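Local structure of homoserine O-acetyltransferase (Bacillus anthracis str. 'Ames Ancestor', 3I1I) at residues A[87-92]-A[138-143]; A[120-125]-A[204-209]; A[179-184]-A[320-325]. The protein probably transfers an acetyl group from acetyl-CoA to the side-chain hydroxyl of homoserine, a step on the way to methionine. One frame throughout, in Å; residues are numbered along the deposited sequence.

Contact 1. Residues A[87-92]-A[138-143]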
loop_
_atom_site.group_PDB
_atom_site.type_symbol
_atom_site.label_atom_id
_atom_site.label_comp_id
_atom_site.label_asym_id
_atom_site.label_seq_id
_atom_site.Cartn_x
_atom_site.Cartn_y
_atom_site.Cartn_z
ATOM N N PHE A 87 14.378 -27.546 -27.687
ATOM C CA PHE A 87 14.424 -28.138 -26.368
ATOM C C PHE A 87 14.239 -26.970 -25.407
ATOM O O PHE A 87 15.095 -26.087 -25.334
ATOM C CB PHE A 87 15.778 -28.812 -26.171
ATOM C CG PHE A 87 15.944 -29.446 -24.840
ATOM C CD1 PHE A 87 15.125 -30.496 -24.463
ATOM C CD2 PHE A 87 16.900 -29.006 -23.974
ATOM C CE1 PHE A 87 15.260 -31.095 -23.243
ATOM C CE2 PHE A 87 17.057 -29.605 -22.730
ATOM C CZ PHE A 87 16.231 -30.656 -22.366
ATOM N N VAL A 88 13.138 -26.954 -24.666
ATOM C CA VAL A 88 12.790 -25.801 -23.839
ATOM C C VAL A 88 12.980 -26.119 -22.368
ATOM O O VAL A 88 12.542 -27.169 -21.918
ATOM C CB VAL A 88 11.326 -25.383 -24.093
ATOM C CG1 VAL A 88 10.903 -24.210 -23.167
ATOM C CG2 VAL A 88 11.111 -25.053 -25.571
ATOM N N ILE A 89 13.655 -25.226 -21.624
ATOM C CA ILE A 89 13.894 -25.416 -20.191
ATOM C C ILE A 89 13.292 -24.259 -19.393
ATOM O O ILE A 89 13.291 -23.112 -19.829
ATOM C CB ILE A 89 15.414 -25.422 -19.844
ATOM C CG1 ILE A 89 16.179 -26.369 -20.766
ATOM C CG2 ILE A 89 15.645 -25.755 -18.324
ATOM C CD1 ILE A 89 17.732 -26.246 -20.665
ATOM N N CYS A 90 12.803 -24.560 -18.200
ATOM C CA CYS A 90 12.335 -23.541 -17.289
ATOM C C CYS A 90 12.619 -23.996 -15.887
ATOM O O CYS A 90 12.438 -25.158 -15.581
ATOM C CB CYS A 90 10.837 -23.368 -17.484
ATOM S SG CYS A 90 10.174 -21.950 -16.566
ATOM N N THR A 91 13.006 -23.069 -15.030
ATOM C CA THR A 91 13.479 -23.372 -13.688
ATOM C C THR A 91 12.701 -22.584 -12.623
ATOM O O THR A 91 12.150 -21.528 -12.912
ATOM C CB THR A 91 14.990 -22.995 -13.566
ATOM O OG1 THR A 91 15.141 -21.580 -13.700
ATOM C CG2 THR A 91 15.847 -23.692 -14.652
ATOM N N ASP A 92 12.679 -23.082 -11.390
ATOM C CA ASP A 92 12.115 -22.331 -10.283
ATOM C C ASP A 92 13.120 -21.268 -9.771
ATOM O O ASP A 92 14.264 -21.576 -9.517
ATOM C CB ASP A 92 11.809 -23.238 -9.081
ATOM C CG ASP A 92 10.751 -24.297 -9.351
ATOM O OD1 ASP A 92 9.750 -24.033 -10.053
ATOM O OD2 ASP A 92 10.927 -25.399 -8.777
ATOM N N GLU A 138 24.821 -22.630 -14.353
ATOM C CA GLU A 138 25.489 -23.833 -13.865
ATOM C C GLU A 138 24.759 -25.048 -14.337
ATOM O O GLU A 138 25.384 -26.037 -14.731
ATOM C CB GLU A 138 25.517 -23.930 -12.355
ATOM C CG GLU A 138 26.161 -22.774 -11.685
ATOM C CD GLU A 138 27.626 -22.938 -11.579
ATOM O OE1 GLU A 138 28.078 -23.086 -10.409
ATOM O OE2 GLU A 138 28.307 -22.905 -12.645
ATOM N N LEU A 139 23.433 -24.992 -14.242
ATOM C CA LEU A 139 22.613 -26.111 -14.710
ATOM C C LEU A 139 22.794 -26.318 -16.210
ATOM O O LEU A 139 23.025 -27.413 -16.640
ATOM C CB LEU A 139 21.125 -25.916 -14.364
ATOM C CG LEU A 139 20.109 -26.828 -15.087
ATOM C CD1 LEU A 139 20.554 -28.272 -14.933
ATOM C CD2 LEU A 139 18.675 -26.647 -14.568
ATOM N N ILE A 140 22.692 -25.256 -16.999
ATOM C CA ILE A 140 22.849 -25.368 -18.462
ATOM C C ILE A 140 24.228 -25.990 -18.817
ATOM O O ILE A 140 24.313 -26.921 -19.618
ATOM C CB ILE A 140 22.687 -23.978 -19.137
ATOM C CG1 ILE A 140 21.238 -23.446 -18.930
ATOM C CG2 ILE A 140 22.988 -24.039 -20.615
ATOM C CD1 ILE A 140 20.172 -24.302 -19.609
ATOM N N LYS A 141 25.286 -25.486 -18.189
ATOM C CA LYS A 141 26.623 -25.988 -18.442
ATOM C C LYS A 141 26.725 -27.453 -18.041
ATOM O O LYS A 141 27.181 -28.281 -18.828
ATOM C CB LYS A 141 27.712 -25.137 -17.775
ATOM C CG LYS A 141 27.885 -23.742 -18.451
ATOM C CD LYS A 141 29.152 -22.921 -17.949
ATOM C CE LYS A 141 28.966 -22.216 -16.546
ATOM N NZ LYS A 141 29.869 -20.970 -16.259
ATOM N N ASP A 142 26.204 -27.782 -16.872
ATOM C CA ASP A 142 26.266 -29.138 -16.386
ATOM C C ASP A 142 25.467 -30.097 -17.229
ATOM O O ASP A 142 25.755 -31.296 -17.206
ATOM C CB ASP A 142 25.834 -29.245 -14.929
ATOM C CG ASP A 142 26.865 -28.685 -13.974
ATOM O OD1 ASP A 142 27.978 -28.338 -14.407
ATOM O OD2 ASP A 142 26.566 -28.579 -12.776
HETATM N N MSE A 143 24.488 -29.598 -17.972
HETATM C CA MSE A 143 23.740 -30.424 -18.913
HETATM C C MSE A 143 24.489 -30.552 -20.239
HETATM O O MSE A 143 24.035 -31.235 -21.133
HETATM C CB MSE A 143 22.351 -29.837 -19.161
HETATM C CG MSE A 143 21.403 -30.024 -18.015
HETATM SE SE MSE A 143 19.681 -29.136 -18.383
HETATM C CE MSE A 143 19.025 -30.306 -19.799
#
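Ile89 and Ile140 meet where strand 87-91 faces the last turns of helix 129-142. Ile89 CD1 lies 3.3 Å from Ile140 CD1, which is tight for two methyl groups. The Ile89 side chain runs out nearly straight (chi2 169°), and this carries its CD1 up to the helix. Ile89 CD1 also comes within 4.2 Å of the selenium of selenomethionine Met143. The Met143 chain bends at its last torsion (chi3 70°) and turns its CE toward Phe87. Met143 CE lies in the ring plane at the edge, 3.6 Å from Phe87 CE2. The packing is looser at the other end. Thr91 and Leu139 meet only by methyl tips, with Thr91 CG2 4.1 Å from Leu139 CD2. The Thr91 hydroxyl bonds instead to Gln136, earlier on the same helix. No hydrogen bond joins the two segments. Lys141 extends from the outer, solvent-facing side of the helix. The contact is thus the apolar seam of a helix on a sheet in an alpha/beta hydrolase fold. Phe87 and Met143 also pack on Ser297 of the second subunit. Strand 87-91 lies between strands 24-34 and 44-48, and Leu139 reaches Tyr31 and also Phe12 of strand 10-18.

Contact 2. Residues A[120-125]-A[204-209]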
loop_
_atom_site.group_PDB
_atom_site.type_symbol
_atom_site.label_atom_id
_atom_site.label_comp_id
_atom_site.label_asym_id
_atom_site.label_seq_id
_atom_site.Cartn_x
_atom_site.Cartn_y
_atom_site.Cartn_z
ATOM N N TYR A 120 16.086 -20.419 7.700
ATOM C CA TYR A 120 16.855 -19.200 7.491
ATOM C C TYR A 120 16.086 -17.964 7.967
ATOM O O TYR A 120 16.660 -17.061 8.584
ATOM C CB TYR A 120 17.176 -19.023 6.006
ATOM C CG TYR A 120 18.320 -19.870 5.498
ATOM C CD1 TYR A 120 19.631 -19.505 5.752
ATOM C CD2 TYR A 120 18.100 -21.004 4.737
ATOM C CE1 TYR A 120 20.684 -20.254 5.298
ATOM C CE2 TYR A 120 19.155 -21.759 4.275
ATOM C CZ TYR A 120 20.447 -21.370 4.561
ATOM O OH TYR A 120 21.521 -22.076 4.096
ATOM N N ALA A 121 14.791 -17.924 7.662
ATOM C CA ALA A 121 13.982 -16.754 7.942
ATOM C C ALA A 121 14.687 -15.502 7.397
ATOM O O ALA A 121 15.245 -15.546 6.299
ATOM C CB ALA A 121 13.676 -16.665 9.450
HETATM N N MSE A 122 14.702 -14.408 8.156
HETATM C CA MSE A 122 15.364 -13.167 7.720
HETATM C C MSE A 122 16.890 -13.237 7.711
HETATM O O MSE A 122 17.559 -12.284 7.251
HETATM C CB MSE A 122 14.891 -11.962 8.535
HETATM C CG MSE A 122 13.397 -11.704 8.429
HETATM SE SE MSE A 122 12.699 -11.678 6.577
HETATM C CE MSE A 122 13.818 -10.246 5.877
ATOM N N ASP A 123 17.460 -14.356 8.157
ATOM C CA ASP A 123 18.871 -14.604 7.896
ATOM C C ASP A 123 19.129 -15.050 6.445
ATOM O O ASP A 123 20.286 -15.176 6.038
ATOM C CB ASP A 123 19.455 -15.619 8.889
ATOM C CG ASP A 123 20.973 -15.808 8.715
ATOM O OD1 ASP A 123 21.701 -14.796 8.702
ATOM O OD2 ASP A 123 21.427 -16.966 8.541
ATOM N N PHE A 124 18.084 -15.273 5.641
ATOM C CA PHE A 124 18.344 -15.606 4.239
ATOM C C PHE A 124 19.027 -14.449 3.513
ATOM O O PHE A 124 18.727 -13.292 3.767
ATOM C CB PHE A 124 17.079 -16.022 3.495
ATOM C CG PHE A 124 17.367 -16.745 2.215
ATOM C CD1 PHE A 124 17.682 -18.097 2.236
ATOM C CD2 PHE A 124 17.383 -16.070 1.011
ATOM C CE1 PHE A 124 17.979 -18.780 1.076
ATOM C CE2 PHE A 124 17.677 -16.739 -0.164
ATOM C CZ PHE A 124 17.988 -18.098 -0.136
ATOM N N PRO A 125 19.969 -14.752 2.613
ATOM C CA PRO A 125 20.641 -13.633 1.967
ATOM C C PRO A 125 19.781 -12.962 0.918
ATOM O O PRO A 125 18.946 -13.600 0.300
ATOM C CB PRO A 125 21.844 -14.277 1.278
ATOM C CG PRO A 125 21.462 -15.693 1.084
ATOM C CD PRO A 125 20.561 -16.046 2.238
ATOM N N PRO A 204 1.626 -7.241 12.841
ATOM C CA PRO A 204 2.217 -7.868 14.045
ATOM C C PRO A 204 2.319 -9.399 13.998
ATOM O O PRO A 204 3.122 -9.997 14.704
ATOM C CB PRO A 204 1.285 -7.450 15.183
ATOM C CG PRO A 204 0.178 -6.665 14.588
ATOM C CD PRO A 204 0.372 -6.513 13.115
ATOM N N SER A 205 1.470 -10.028 13.210
ATOM C CA SER A 205 1.581 -11.457 12.966
ATOM C C SER A 205 2.893 -11.859 12.305
ATOM O O SER A 205 3.241 -13.019 12.324
ATOM C CB SER A 205 0.468 -11.889 12.035
ATOM O OG SER A 205 -0.729 -11.912 12.744
ATOM N N TRP A 206 3.589 -10.906 11.689
ATOM C CA TRP A 206 4.824 -11.209 10.981
ATOM C C TRP A 206 5.864 -11.722 11.959
ATOM O O TRP A 206 6.723 -12.523 11.575
ATOM C CB TRP A 206 5.355 -9.984 10.249
ATOM C CG TRP A 206 6.600 -10.243 9.490
ATOM C CD1 TRP A 206 6.765 -11.150 8.487
ATOM C CD2 TRP A 206 7.854 -9.564 9.628
ATOM N NE1 TRP A 206 8.051 -11.127 8.038
ATOM C CE2 TRP A 206 8.741 -10.145 8.702
ATOM C CE3 TRP A 206 8.318 -8.546 10.461
ATOM C CZ2 TRP A 206 10.063 -9.737 8.569
ATOM C CZ3 TRP A 206 9.641 -8.136 10.342
ATOM C CH2 TRP A 206 10.496 -8.734 9.398
ATOM N N LYS A 207 5.770 -11.247 13.206
ATOM C CA LYS A 207 6.642 -11.665 14.301
ATOM C C LYS A 207 8.102 -11.711 13.913
ATOM O O LYS A 207 8.780 -12.714 14.128
ATOM C CB LYS A 207 6.237 -13.040 14.791
ATOM C CG LYS A 207 4.953 -13.073 15.587
ATOM C CD LYS A 207 4.398 -14.483 15.591
ATOM C CE LYS A 207 3.120 -14.622 16.429
ATOM N NZ LYS A 207 2.220 -15.677 15.836
ATOM N N GLY A 208 8.575 -10.632 13.316
ATOM C CA GLY A 208 9.978 -10.509 12.995
ATOM C C GLY A 208 10.433 -11.496 11.942
ATOM O O GLY A 208 11.621 -11.691 11.741
ATOM N N GLY A 209 9.492 -12.097 11.230
ATOM C CA GLY A 209 9.844 -13.117 10.256
ATOM C C GLY A 209 9.734 -14.529 10.800
ATOM O O GLY A 209 9.803 -15.478 10.030
#
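Selenomethionine Met122 and Trp206 form a Met-aromatic contact at the ring edge. The selenium of Met122 is 3.8 Å from Trp206 CZ2. It is 83° off the normal of the six-membered ring, so it lies close to the ring plane and not over a face. The two side chains cross at about a right angle. Met122 is folded at both chi2 (-49°) and chi3 (-58°), which keeps the side chain compact beside the indole.

The remaining contacts are van der Waals approaches to backbone. Met122 CG lies 3.8 Å from Gly208 O and 4.2 Å from Gly209 CA, where no side chain comes between. Ala121 CB stands 4.1 Å from Gly209 O. The chain at Lys207, Gly208 and Gly209 has positive phi throughout. This turn folds back over the indole, and Gly209 N sits 3.3 Å above the ring plane, over its centre. Segment 204-209 follows helix 186-202 in the helical region inserted after strand 174-178, the usual place of the lid in the alpha/beta hydrolase fold. Segment 120-125 belongs to the long loop between strand 87-91 and helix 129-142. The contact therefore joins this surface loop to what is probably the lid region.

Hydrogen bonds lie within the segments or lead outside them. Met122 sits on a short 3-10 turn, in which Asp123 N donates to Tyr120 O. Asn278 of helix 277-289 bonds to both Trp206 NE1 and Gly209 O. Met122 also packs on Met281 and Tyr282 of that helix, and on Val254 of the third subunit.

Contact 3. Residues A[179-184]-A[320-325]. With PO4 (phosphate ion), chain C.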
loop_
_atom_site.group_PDB
_atom_site.type_symbol
_atom_site.label_atom_id
_atom_site.label_comp_id
_atom_site.label_asym_id
_atom_site.label_seq_id
_atom_site.Cartn_x
_atom_site.Cartn_y
_atom_site.Cartn_z
ATOM N N ILE A 179 7.080 -7.665 -21.434
ATOM C CA ILE A 179 6.569 -6.799 -20.313
ATOM C C ILE A 179 7.577 -6.605 -19.184
ATOM O O ILE A 179 7.303 -6.894 -18.044
ATOM C CB ILE A 179 5.189 -7.287 -19.780
ATOM C CG1 ILE A 179 5.229 -8.773 -19.330
ATOM C CG2 ILE A 179 4.134 -7.109 -20.870
ATOM C CD1 ILE A 179 4.155 -9.132 -18.332
ATOM N N THR A 180 8.759 -6.106 -19.543
ATOM C CA THR A 180 9.880 -5.955 -18.629
ATOM C C THR A 180 10.652 -4.619 -18.918
ATOM O O THR A 180 10.274 -3.841 -19.787
ATOM C CB THR A 180 10.834 -7.209 -18.724
ATOM O OG1 THR A 180 11.740 -7.242 -17.604
ATOM C CG2 THR A 180 11.641 -7.203 -20.048
ATOM N N ASN A 181 11.742 -4.384 -18.184
ATOM C CA ASN A 181 12.593 -3.178 -18.346
ATOM C C ASN A 181 13.991 -3.486 -17.814
ATOM O O ASN A 181 14.153 -4.401 -16.980
ATOM C CB ASN A 181 12.024 -1.989 -17.577
ATOM C CG ASN A 181 11.076 -1.173 -18.396
ATOM O OD1 ASN A 181 11.374 -0.860 -19.542
ATOM N ND2 ASN A 181 9.914 -0.835 -17.834
ATOM N N PRO A 182 15.001 -2.740 -18.292
ATOM C CA PRO A 182 16.366 -2.995 -17.868
ATOM C C PRO A 182 16.624 -2.592 -16.427
ATOM O O PRO A 182 17.605 -3.033 -15.838
ATOM C CB PRO A 182 17.212 -2.153 -18.835
ATOM C CG PRO A 182 16.295 -1.164 -19.388
ATOM C CD PRO A 182 14.929 -1.689 -19.319
ATOM N N GLN A 183 15.769 -1.722 -15.899
ATOM C CA GLN A 183 15.900 -1.207 -14.536
ATOM C C GLN A 183 14.511 -1.064 -13.988
ATOM O O GLN A 183 13.670 -0.508 -14.666
ATOM C CB GLN A 183 16.581 0.171 -14.542
ATOM C CG GLN A 183 17.989 0.161 -15.107
ATOM C CD GLN A 183 18.612 1.562 -15.195
ATOM O OE1 GLN A 183 18.081 2.432 -15.882
ATOM N NE2 GLN A 183 19.763 1.762 -14.531
ATOM N N ASN A 184 14.230 -1.590 -12.801
ATOM C CA ASN A 184 12.868 -1.548 -12.325
ATOM C C ASN A 184 12.493 -0.072 -12.115
ATOM O O ASN A 184 13.199 0.659 -11.434
ATOM C CB ASN A 184 12.672 -2.326 -11.038
ATOM C CG ASN A 184 11.207 -2.648 -10.793
ATOM O OD1 ASN A 184 10.595 -3.280 -11.642
ATOM N ND2 ASN A 184 10.645 -2.230 -9.649
ATOM N N LEU A 320 3.044 -1.178 -14.642
ATOM C CA LEU A 320 4.162 -1.659 -13.799
ATOM C C LEU A 320 5.461 -1.448 -14.520
ATOM O O LEU A 320 6.461 -1.125 -13.901
ATOM C CB LEU A 320 4.036 -3.143 -13.448
ATOM C CG LEU A 320 2.980 -3.472 -12.408
ATOM C CD1 LEU A 320 2.670 -4.976 -12.509
ATOM C CD2 LEU A 320 3.446 -3.067 -10.990
ATOM N N GLN A 321 5.437 -1.617 -15.832
ATOM C CA GLN A 321 6.629 -1.552 -16.637
ATOM C C GLN A 321 6.399 -0.638 -17.843
ATOM O O GLN A 321 6.094 -1.105 -18.951
ATOM C CB GLN A 321 7.017 -2.967 -17.096
ATOM C CG GLN A 321 7.479 -3.922 -15.953
ATOM C CD GLN A 321 8.667 -3.385 -15.178
ATOM O OE1 GLN A 321 9.431 -2.526 -15.661
ATOM N NE2 GLN A 321 8.797 -3.831 -13.958
ATOM N N PRO A 322 6.537 0.682 -17.631
ATOM C CA PRO A 322 6.282 1.639 -18.694
ATOM C C PRO A 322 7.146 1.372 -19.908
ATOM O O PRO A 322 8.351 1.144 -19.803
ATOM C CB PRO A 322 6.653 2.956 -18.047
ATOM C CG PRO A 322 6.404 2.737 -16.599
ATOM C CD PRO A 322 6.854 1.354 -16.364
ATOM N N SER A 323 6.549 1.391 -21.068
ATOM C CA SER A 323 7.258 0.940 -22.230
ATOM C C SER A 323 8.342 1.927 -22.703
ATOM O O SER A 323 9.246 1.556 -23.465
ATOM C CB SER A 323 6.261 0.663 -23.346
ATOM O OG SER A 323 5.807 1.873 -23.853
ATOM N N ARG A 324 8.294 3.187 -22.274
ATOM C CA ARG A 324 9.304 4.115 -22.804
ATOM C C ARG A 324 10.756 3.626 -22.571
ATOM O O ARG A 324 11.623 3.910 -23.363
ATOM C CB ARG A 324 9.143 5.537 -22.273
ATOM C CG ARG A 324 9.443 5.637 -20.815
ATOM C CD ARG A 324 9.104 7.007 -20.278
ATOM N NE ARG A 324 9.992 8.021 -20.808
ATOM C CZ ARG A 324 9.702 9.317 -20.929
ATOM N NH1 ARG A 324 8.541 9.810 -20.558
ATOM N NH2 ARG A 324 10.610 10.127 -21.396
ATOM N N TYR A 325 11.017 2.900 -21.497
ATOM C CA TYR A 325 12.391 2.474 -21.228
ATOM C C TYR A 325 12.791 1.302 -22.112
ATOM O O TYR A 325 13.974 1.070 -22.287
ATOM C CB TYR A 325 12.590 2.157 -19.747
ATOM C CG TYR A 325 12.086 3.273 -18.872
ATOM C CD1 TYR A 325 12.737 4.498 -18.847
ATOM C CD2 TYR A 325 10.910 3.128 -18.135
ATOM C CE1 TYR A 325 12.250 5.558 -18.082
ATOM C CE2 TYR A 325 10.421 4.162 -17.344
ATOM C CZ TYR A 325 11.080 5.380 -17.325
ATOM O OH TYR A 325 10.585 6.412 -16.562
HETATM P P PO4 C . 5.207 8.198 -19.622
HETATM O O1 PO4 C . 5.729 6.826 -19.260
HETATM O O2 PO4 C . 6.181 9.253 -19.154
HETATM O O3 PO4 C . 3.849 8.461 -19.003
HETATM O O4 PO4 C . 5.043 8.317 -21.119
HETATM O O HOH W 1 7.801 -2.595 -20.703
#
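Segments 179-184 and 320-325 come close at two points, with CA atoms 5.8 Å apart at Thr180 and Gln321 and 6.3 Å apart at Asn181 and Tyr325. Asn181 ND2 donates to Gln321 OE1 at 2.8 Å, in the carbonyl plane of that amide. Asn181 ND2 also donates to Pro322 O at 3.2 Å, tilted 34° from the carbonyl plane. The Asn181 and Gln321 side chains pass each other in opposite directions, with amide planes 60° apart. A bend at chi2 (-58°) lays the Gln321 amide between two partners, and Gln321 NE2 donates to Asn184 OD1 at 3.0 Å. Asn184 ND2 bonds to Ser189 OG of helix 186-202. Asn181 OD1 rests 3.3 Å from Tyr325 CB. A water lies within hydrogen-bonding distance of both Thr180 O and Gln321 O, 2.9 Å from each. Arg324 NH1 binds a phosphate ion, probably from the crystallisation liquor. Tyr325 OH bonds to Glu234 of the third subunit. Asp318 OD1 accepts from Gln321 N, and the fold suggests that Asp318 belongs to a Ser-His-Asp triad with Ser155 and His351. Bonds at both ends of the Gln321 amide fix its rotation and give both buried polar atoms a partner, next to the likely triad.

In the fold
From the N terminus, contact 1 opens at strand 87-91. Contact 2 opens at 120-125, inside the loop that contact 1 closes at 138-143. Its partner 204-209 comes later, so contacts 1 and 2 cross. Contact 3 opens at 179-184, before contact 2 has closed, and closes at 320-325, so these two also cross. Contacts 1 and 3 follow in series. Contact 1 ties a helix to the central sheet. Contact 2 joins a surface loop to what is probably the lid region, and contact 3 closes the chain around that whole insertion. Nearest atoms of contacts 2 and 3 are about 17 Å apart, yet both touch the third subunit, while contact 1 meets the second.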